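Local coordinates for protein metalloprotease stcE (Escherichia coli, PDB 4DNY) that is a secreted zinc metalloprotease and mucinase of the metzincin type that probably cleaves O-glycosylated proteins, supporting adhesion and immune evasion in enterohemorrhagic E. coli infection, at residues A[20-25]-A[51-56]. Numbering follows the deposited sequence.
Sequences PHNGTK and NNALVE
Thr24 OG1 accepts a hydrogen bond from Ala53 N at 2.9 Å and donates one to Asn22 OD1, 2.6 Å away. The hydroxyl can do both because its place between its backbone N and carbonyl carbon (chi1 59°) leaves it beside both partners. Asn22 OD1 also takes Thr24 N, closing an Asx turn; that donor stands well above the amide plane, whereas OG1 lies only 15° from it. Asn22 OD1 rests 3.4 Å from Ala53 CB, and Pro20 CB packs against the same methyl, 4.0 Å from Ala53 CB. Thr24 O receives Leu54 N at 3.3 Å and, more weakly, Ala53 N.

Beyond this junction Lys25 pairs in parallel with Leu54, setting strand 25-28 beside 54-60 at the edge of the five-stranded mixed sheet of the StcE beta-sandwich domain. Their side chains lie alongside each other, Lys25 CG 3.9 Å from Leu54 CD2, while Leu54 CD1 reaches the Pro20 ring. The fully extended Lys25 chain runs on across Glu56, where Lys25 NZ forms a salt bridge to Glu56 OE1 at 2.9 Å, though its hydrogen-bond geometry is weak. Both carboxylate oxygens have further partners, Arg82 of the adjoining strand 80-86 at OE1 and His58 at OE2. Its buried negative charge is thus probably balanced by both cations, with the lysine reaching it from the sheet's edge strand.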
# COMPACT_ATOMS: atom_id res chain seq x y z
N PRO A 20 -3.26 -6.10 11.73
CA PRO A 20 -2.88 -4.74 12.12
C PRO A 20 -2.82 -4.58 13.60
O PRO A 20 -3.49 -5.30 14.31
CB PRO A 20 -3.97 -3.84 11.52
CG PRO A 20 -4.88 -4.69 10.86
CD PRO A 20 -4.52 -6.14 10.96
N HIS A 21 -1.97 -3.66 14.06
CA HIS A 21 -1.74 -3.41 15.48
C HIS A 21 -3.05 -3.08 16.19
O HIS A 21 -3.25 -3.39 17.35
CB HIS A 21 -0.68 -2.28 15.65
CG HIS A 21 -0.51 -1.82 17.07
ND1 HIS A 21 0.23 -2.51 18.02
CD2 HIS A 21 -1.02 -0.74 17.72
CE1 HIS A 21 0.16 -1.87 19.19
NE2 HIS A 21 -0.61 -0.80 19.04
N ASN A 22 -3.92 -2.36 15.51
CA ASN A 22 -5.23 -1.98 16.04
C ASN A 22 -6.18 -1.67 14.89
O ASN A 22 -5.80 -1.86 13.76
CB ASN A 22 -5.13 -0.85 17.06
CG ASN A 22 -4.58 0.44 16.48
OD1 ASN A 22 -4.74 0.75 15.34
ND2 ASN A 22 -3.92 1.21 17.32
N GLY A 23 -7.39 -1.17 15.22
CA GLY A 23 -8.40 -0.83 14.23
C GLY A 23 -8.35 0.52 13.58
O GLY A 23 -9.35 0.97 13.01
N THR A 24 -7.27 1.25 13.76
CA THR A 24 -7.14 2.54 13.06
C THR A 24 -6.80 2.27 11.60
O THR A 24 -5.71 1.71 11.28
CB THR A 24 -6.09 3.47 13.75
OG1 THR A 24 -4.81 2.86 13.81
CG2 THR A 24 -6.58 3.81 15.19
N LYS A 25 -7.73 2.55 10.70
CA LYS A 25 -7.59 2.18 9.31
C LYS A 25 -7.90 3.36 8.47
O LYS A 25 -8.98 3.95 8.57
CB LYS A 25 -8.61 1.10 8.99
CG LYS A 25 -8.52 0.60 7.56
CD LYS A 25 -9.70 -0.25 7.30
CE LYS A 25 -9.62 -0.99 6.05
NZ LYS A 25 -10.72 -1.96 5.92
N ASN A 51 -0.73 7.95 11.96
CA ASN A 51 -1.90 7.85 12.87
C ASN A 51 -2.81 6.64 12.65
O ASN A 51 -3.88 6.53 13.28
CB ASN A 51 -2.72 9.14 12.80
CG ASN A 51 -1.94 10.34 13.32
OD1 ASN A 51 -1.76 11.30 12.57
ND2 ASN A 51 -1.43 10.27 14.56
N ASN A 52 -2.40 5.73 11.75
CA ASN A 52 -3.14 4.52 11.44
C ASN A 52 -2.26 3.30 11.38
O ASN A 52 -1.14 3.38 10.88
CB ASN A 52 -3.84 4.67 10.08
CG ASN A 52 -4.93 5.74 10.11
OD1 ASN A 52 -6.04 5.46 10.53
ND2 ASN A 52 -4.62 6.96 9.67
N ALA A 53 -2.81 2.18 11.82
CA ALA A 53 -2.14 0.87 11.75
C ALA A 53 -2.13 0.29 10.36
O ALA A 53 -1.25 -0.50 9.99
CB ALA A 53 -2.86 -0.12 12.66
N LEU A 54 -3.12 0.65 9.56
CA LEU A 54 -3.29 0.15 8.20
C LEU A 54 -3.81 1.21 7.27
O LEU A 54 -4.74 1.98 7.63
CB LEU A 54 -4.21 -1.07 8.24
CG LEU A 54 -4.28 -1.88 6.87
CD1 LEU A 54 -4.35 -3.37 7.13
CD2 LEU A 54 -5.43 -1.35 6.16
N VAL A 55 -3.24 1.25 6.06
CA VAL A 55 -3.79 2.06 4.95
C VAL A 55 -4.31 1.09 3.92
O VAL A 55 -3.57 0.15 3.53
CB VAL A 55 -2.74 2.97 4.34
CG1 VAL A 55 -3.19 3.53 2.97
CG2 VAL A 55 -2.37 4.16 5.31
N GLU A 56 -5.53 1.29 3.44
CA GLU A 56 -6.16 0.40 2.44
C GLU A 56 -6.49 1.28 1.22
O GLU A 56 -7.28 2.23 1.35
CB GLU A 56 -7.42 -0.27 2.99
CG GLU A 56 -8.10 -1.12 1.94
CD GLU A 56 -9.18 -2.06 2.52
OE1 GLU A 56 -9.00 -2.62 3.62
OE2 GLU A 56 -10.16 -2.25 1.87
O HOH W 1 -0.38 -2.50 11.75
O HOH W 2 -11.97 -3.63 3.29